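PDB 2W4S: ankyrin-repeat protein from Cryptosporidium parvum, which probably binds RNA through a domain of the PHAX RNA-binding family, PHAX being the transport factor for small nuclear and small nucleolar RNAs. Local coordinates for residues Phe69-Leu72 and Leu73-Val77; Lys23-Ile26 and Ala27-Lys31; Gly53-Thr56 and Ala57-Arg61. All blocks are in the same frame, centred on the assembly; numbering follows the deposited sequence.

The three contacts lie in series along one small all-helical RNA-binding domain. Contact 2 comes first, in the opening turns of helix 24-50; contact 3 follows, in the loop that leads from that helix to helix 65-78; contact 1 lies on helix 65-78 itself. Contacts 1 and 2 have centres about 14 Å apart and touch: Phe69 CE2 is 3.6 Å from Ile26 CD1, and Leu73 CD2 packs on Phe25 and Val29. Contact 3 reaches contact 1 through Leu54 against Tyr71, but its nearest atoms stay about 14 Å from contact 2. Contacts 1 and 2 thus belong to the packed helices near the centre, while contact 3 lies in an outlying loop.

Contact 1: residues Phe69-Leu72 and Leu73-Val77; sequences FCYL and LKQLV
Gln75 lays its CG over one face of the Tyr71 ring, four residues earlier on the same helix. This CH-pi contact measures 4.3 Å from Gln75 CG to the centroid of the Tyr71 ring and lies off-centre. Tyr71 carries its CG on the far side of CB from its own nitrogen (chi1 155°), which turns the ring along the helix toward the next turn. The CG methylene lies over part of the ring face, and a tyrosine suits this exposed position because its hydroxyl tolerates solvent.

The backbone supplies the regular donor and acceptor pairs. Leu73 N donates to Phe69 O at 3.0 Å, Lys74 N to Cys70 O at 3.0 Å, and Gln75 N to Tyr71 O at 3.0 Å. The fourth bond of the series, from Leu76 N to Leu72 O, is 3.2 Å long and weak. Each of these four carbonyls therefore receives the amide four residues on, the pattern of an alpha helix, and the amides of Leu73 to Leu76 are accounted for, the last less firmly than the others. Leu76 N divides its hydrogen, with a second weak bond to Leu73 O. Val77 N is shared in the same way, bonding weakly to both Leu73 O and Lys74 O, which leaves Leu73 O with two weak donors.

Phe69 and Leu73 provide the apolar side. Leu73 CD2 approaches the Phe69 ring obliquely, 4.5 Å from Phe69 CE2, a loose contact between two residues whose bulk is directed mainly at other helices. Lys74, in contrast, runs extended beyond CG, its end leading away from residues 69-72.

Phe69 and Leu73 both pack on Leu41 of helix 24-50. Trp87 of helix 84-91 touches Leu73 and Lys74, and this part of helix 65-78 packs against both helices, which also touch each other.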
# COMPACT_ATOMS: atom_id res chain seq x y z
N PHE C 69 7.43 10.77 0.23
CA PHE C 69 6.14 10.99 -0.42
C PHE C 69 5.90 12.49 -0.67
O PHE C 69 5.39 12.88 -1.72
CB PHE C 69 5.05 10.36 0.46
CG PHE C 69 3.66 10.40 -0.11
CD1 PHE C 69 3.18 9.35 -0.90
CD2 PHE C 69 2.80 11.47 0.17
CE1 PHE C 69 1.88 9.37 -1.41
CE2 PHE C 69 1.49 11.51 -0.34
CZ PHE C 69 1.03 10.45 -1.13
N CYS C 70 6.30 13.34 0.27
CA CYS C 70 6.16 14.79 0.09
C CYS C 70 7.11 15.38 -0.96
O CYS C 70 6.75 16.28 -1.70
CB CYS C 70 6.32 15.55 1.41
SG CYS C 70 5.00 15.17 2.57
N TYR C 71 8.34 14.88 -0.99
CA TYR C 71 9.30 15.22 -2.03
C TYR C 71 8.78 14.78 -3.41
O TYR C 71 8.91 15.48 -4.38
CB TYR C 71 10.65 14.56 -1.71
CG TYR C 71 11.51 14.32 -2.91
CD1 TYR C 71 12.23 15.36 -3.47
CD2 TYR C 71 11.58 13.07 -3.50
CE1 TYR C 71 13.00 15.18 -4.59
CE2 TYR C 71 12.36 12.87 -4.62
CZ TYR C 71 13.07 13.94 -5.16
OH TYR C 71 13.85 13.80 -6.28
N LEU C 72 8.20 13.59 -3.49
CA LEU C 72 7.64 13.06 -4.74
C LEU C 72 6.42 13.84 -5.24
O LEU C 72 6.22 13.99 -6.43
CB LEU C 72 7.25 11.62 -4.51
CG LEU C 72 8.07 10.52 -5.17
CD1 LEU C 72 9.44 11.00 -5.64
CD2 LEU C 72 8.14 9.26 -4.28
N LEU C 73 5.63 14.31 -4.29
CA LEU C 73 4.42 15.04 -4.55
C LEU C 73 4.83 16.40 -5.08
O LEU C 73 4.26 16.90 -6.05
CB LEU C 73 3.66 15.17 -3.23
CG LEU C 73 2.28 15.80 -3.17
CD1 LEU C 73 1.27 15.11 -4.11
CD2 LEU C 73 1.77 15.77 -1.72
N LYS C 74 5.88 16.94 -4.47
CA LYS C 74 6.43 18.20 -4.87
C LYS C 74 7.05 18.09 -6.26
O LYS C 74 7.08 19.08 -7.01
CB LYS C 74 7.47 18.69 -3.87
CG LYS C 74 8.09 20.03 -4.26
CD LYS C 74 9.00 20.59 -3.18
CE LYS C 74 9.35 22.04 -3.46
NZ LYS C 74 10.68 22.40 -2.87
N GLN C 75 7.53 16.89 -6.60
CA GLN C 75 8.00 16.61 -7.96
C GLN C 75 6.85 16.64 -8.96
O GLN C 75 7.06 16.98 -10.13
CB GLN C 75 8.79 15.30 -8.05
CG GLN C 75 10.22 15.43 -7.53
CD GLN C 75 10.92 16.68 -8.08
OE1 GLN C 75 11.09 17.69 -7.38
NE2 GLN C 75 11.32 16.62 -9.35
N LEU C 76 5.64 16.36 -8.50
CA LEU C 76 4.48 16.47 -9.39
C LEU C 76 4.20 17.92 -9.77
O LEU C 76 3.81 18.21 -10.91
CB LEU C 76 3.25 15.75 -8.82
CG LEU C 76 3.28 14.21 -8.70
CD1 LEU C 76 1.92 13.73 -8.25
CD2 LEU C 76 3.60 13.52 -10.00
N VAL C 77 4.47 18.84 -8.85
CA VAL C 77 4.32 20.28 -9.10
C VAL C 77 5.43 20.77 -10.08
O VAL C 77 5.18 21.59 -10.96
CB VAL C 77 4.35 21.10 -7.77
CG1 VAL C 77 4.03 22.54 -8.03
CG2 VAL C 77 3.38 20.56 -6.75

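Contact 2: residues Lys23-Ile26 and Ala27-Lys31; sequences KEFI and ARVIK
Glu24 joins two basic side chains of the same helix, Arg28 one turn on and Lys31 two turns on, in a salt-bridge network. Its two carboxylate oxygens divide the work: OE2 of Glu24 takes Arg28 NH1 at 3.0 Å, and OE1 of Glu24 meets Lys31 NZ at 2.9 Å, a bond that is weak in geometry. The bend at chi2 of Glu24 (-79°) turns its carboxylate forward along the helix, toward Arg28 and Lys31. Glu24 OE2 lies at the edge of the guanidinium, in its plane, yet Arg28 NH1 meets the carboxylate from above, with the two planes 70° apart. A bend at chi3 (-49°) folds Arg28 back over the preceding turn, where Phe25 CA lies over one guanidinium face. Its NH2 donates to Ile90 O, fixing the far end of the group. A negative charge in the first turn would also probably interact favourably with the helix dipole.

Backbone bonds form the second group. Ala27 N donates to Lys23 O at 2.7 Å, Arg28 N to Glu24 O at 2.8 Å and Ile30 N to Ile26 O at 3.0 Å; Val29 N to Phe25 O is weak.

Apolar contacts make up the third. Val29 CG2 sits over one face of the Phe25 ring, toward its rim and 4.3 Å from Phe25 CZ. Ile26 CG2 meets Ile30 CD1 at 4.2 Å, the branched chains filling the buried side.

Ile26 faces Leu11, Ile14 and Leu18 of helix 6-18, and the same turns border helix 65-78. Phe25 and Val29 pack on Ile90, while Tyr89 touches Arg28 and Lys31, bringing helix 84-91 against the charged side.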
# COMPACT_ATOMS: atom_id res chain seq x y z
N LYS C 23 -4.98 11.92 8.37
CA LYS C 23 -5.82 11.65 7.21
C LYS C 23 -6.25 12.78 6.29
O LYS C 23 -6.29 12.56 5.08
CB LYS C 23 -6.67 10.36 7.21
CG LYS C 23 -7.83 10.15 8.15
CD LYS C 23 -8.55 8.88 7.62
CE LYS C 23 -9.71 8.42 8.47
NZ LYS C 23 -9.22 7.58 9.59
N GLU C 24 -6.45 13.99 6.81
CA GLU C 24 -6.82 15.10 5.92
C GLU C 24 -5.77 15.48 4.89
O GLU C 24 -6.12 15.70 3.73
CB GLU C 24 -7.40 16.31 6.66
CG GLU C 24 -8.91 16.49 6.38
CD GLU C 24 -9.25 17.17 5.01
OE1 GLU C 24 -9.80 16.50 4.10
OE2 GLU C 24 -8.98 18.38 4.84
N PHE C 25 -4.49 15.49 5.26
CA PHE C 25 -3.46 15.76 4.24
C PHE C 25 -3.47 14.72 3.11
O PHE C 25 -3.32 15.07 1.94
CB PHE C 25 -2.05 15.93 4.85
CG PHE C 25 -0.94 15.82 3.82
CD1 PHE C 25 -0.64 16.87 2.97
CD2 PHE C 25 -0.21 14.64 3.71
CE1 PHE C 25 0.39 16.73 2.02
CE2 PHE C 25 0.79 14.50 2.77
CZ PHE C 25 1.09 15.54 1.93
N ILE C 26 -3.67 13.46 3.44
CA ILE C 26 -3.74 12.46 2.39
C ILE C 26 -5.10 12.52 1.67
O ILE C 26 -5.16 12.37 0.45
CB ILE C 26 -3.38 11.04 2.93
CG1 ILE C 26 -1.95 11.04 3.47
CG2 ILE C 26 -3.59 9.96 1.89
CD1 ILE C 26 -0.86 11.15 2.41
N ALA C 27 -6.18 12.76 2.41
CA ALA C 27 -7.49 13.05 1.79
C ALA C 27 -7.42 14.16 0.71
O ALA C 27 -8.02 14.05 -0.36
CB ALA C 27 -8.52 13.41 2.86
N ARG C 28 -6.68 15.23 0.99
CA ARG C 28 -6.53 16.30 0.02
C ARG C 28 -5.74 15.87 -1.22
O ARG C 28 -6.08 16.26 -2.34
CB ARG C 28 -6.02 17.60 0.68
CG ARG C 28 -7.08 18.20 1.66
CD ARG C 28 -6.69 19.52 2.34
NE ARG C 28 -5.36 19.48 2.94
CZ ARG C 28 -5.08 19.27 4.23
NH1 ARG C 28 -6.05 19.07 5.12
NH2 ARG C 28 -3.82 19.25 4.65
N VAL C 29 -4.73 15.01 -1.07
CA VAL C 29 -4.02 14.48 -2.25
C VAL C 29 -4.94 13.64 -3.14
O VAL C 29 -4.96 13.83 -4.36
CB VAL C 29 -2.79 13.65 -1.86
CG1 VAL C 29 -2.12 13.05 -3.11
CG2 VAL C 29 -1.80 14.49 -1.07
N ILE C 30 -5.68 12.72 -2.53
CA ILE C 30 -6.66 11.88 -3.23
C ILE C 30 -7.73 12.72 -3.94
O ILE C 30 -8.04 12.47 -5.11
CB ILE C 30 -7.30 10.84 -2.29
CG1 ILE C 30 -6.27 9.75 -1.97
CG2 ILE C 30 -8.56 10.24 -2.90
CD1 ILE C 30 -6.61 8.92 -0.76
N LYS C 31 -8.27 13.72 -3.23
CA LYS C 31 -9.26 14.64 -3.80
C LYS C 31 -8.70 15.36 -5.02
O LYS C 31 -9.43 15.59 -6.00
CB LYS C 31 -9.74 15.66 -2.76
CG LYS C 31 -10.91 15.17 -1.90
CD LYS C 31 -11.24 16.13 -0.74
CE LYS C 31 -11.78 15.34 0.48
NZ LYS C 31 -11.58 16.06 1.79

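Contact 3: residues Gly53-Thr56 and Ala57-Arg61; sequences GLLT and ADMSR
Thr56 turns its OG1 between its own nitrogen and carbonyl carbon (chi1 55°), and Asp58 places its CG likewise (chi1 68°), torsions that bring the two side chains side by side, pointing the same way. Thr56 OG1 donates to Asp58 OD2 at 2.6 Å, reaching that oxygen on its syn side but out of the carboxylate plane. The same hydroxyl oxygen, Thr56 OG1, weakly accepts from Ser60 N at 3.5 Å, and the two bonds together hold the threonine hydroxyl in the turn. The other carboxylate oxygen, Asp58 OD1, accepts from Ser60 OG at 2.6 Å. Short side chains with hydroxyl or carboxylate ends suit this place, since they reach one another within the turn.

The backbone makes a type I beta turn from Thr56 to Met59, closed by Met59 N to Thr56 O at 2.9 Å. Beyond the turn, Thr56 N donates to Arg61 O at 3.0 Å, joining the residues that flank it. Thr56 CG2 rests over the centre of one face of the Arg61 guanidinium, 3.6 Å from Arg61 CZ. On Leu55, CD2 touches Met59 CG at 3.8 Å, a small apolar patch.

The loop joins helix 24-50 to helix 65-78. Backbone bonds between Leu54 and Lys63 continue its closure, the latter residue lying just ahead of helix 65-78.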
# COMPACT_ATOMS: atom_id res chain seq x y z
N GLY C 53 16.38 4.62 0.49
CA GLY C 53 15.88 5.90 0.97
C GLY C 53 16.48 7.15 0.34
O GLY C 53 17.15 7.07 -0.69
N LEU C 54 16.21 8.30 0.97
CA LEU C 54 16.87 9.57 0.64
C LEU C 54 17.34 10.19 1.95
O LEU C 54 16.81 9.86 3.02
CB LEU C 54 15.92 10.56 -0.07
CG LEU C 54 15.28 10.13 -1.40
CD1 LEU C 54 14.07 10.99 -1.76
CD2 LEU C 54 16.29 10.12 -2.55
N LEU C 55 18.34 11.06 1.86
CA LEU C 55 18.81 11.80 3.00
C LEU C 55 17.97 13.06 3.17
O LEU C 55 17.44 13.62 2.21
CB LEU C 55 20.29 12.18 2.81
CG LEU C 55 21.43 11.26 3.32
CD1 LEU C 55 20.98 9.83 3.61
CD2 LEU C 55 22.64 11.30 2.39
N THR C 56 17.84 13.49 4.42
CA THR C 56 17.38 14.83 4.72
C THR C 56 18.39 15.83 4.14
O THR C 56 19.51 15.45 3.77
CB THR C 56 17.26 15.03 6.24
OG1 THR C 56 18.51 14.72 6.86
CG2 THR C 56 16.20 14.12 6.80
N ALA C 57 18.01 17.10 4.07
CA ALA C 57 18.86 18.15 3.51
C ALA C 57 20.14 18.34 4.29
O ALA C 57 21.15 18.77 3.74
CB ALA C 57 18.09 19.47 3.42
N ASP C 58 20.10 18.04 5.59
CA ASP C 58 21.29 18.15 6.43
C ASP C 58 22.10 16.86 6.46
O ASP C 58 23.15 16.79 7.09
CB ASP C 58 20.93 18.61 7.85
CG ASP C 58 20.15 17.57 8.63
OD1 ASP C 58 20.48 17.37 9.81
OD2 ASP C 58 19.21 16.96 8.08
N MET C 59 21.60 15.84 5.75
CA MET C 59 22.30 14.56 5.57
C MET C 59 22.59 13.81 6.87
O MET C 59 23.53 13.00 6.93
CB MET C 59 23.59 14.76 4.76
CG MET C 59 23.39 14.90 3.26
SD MET C 59 24.98 15.10 2.43
CE MET C 59 25.81 13.54 2.81
N SER C 60 21.78 14.06 7.90
CA SER C 60 22.01 13.48 9.21
C SER C 60 21.21 12.20 9.39
O SER C 60 21.58 11.34 10.17
CB SER C 60 21.70 14.48 10.33
OG SER C 60 20.32 14.83 10.32
N ARG C 61 20.12 12.08 8.66
CA ARG C 61 19.40 10.82 8.62
C ARG C 61 18.68 10.62 7.30
O ARG C 61 18.67 11.50 6.44
CB ARG C 61 18.41 10.72 9.79
CG ARG C 61 17.70 12.01 10.08
CD ARG C 61 16.36 11.77 10.71
NE ARG C 61 15.53 12.98 10.63
CZ ARG C 61 14.48 13.14 9.82
NH1 ARG C 61 14.07 12.15 9.02
NH2 ARG C 61 13.82 14.29 9.82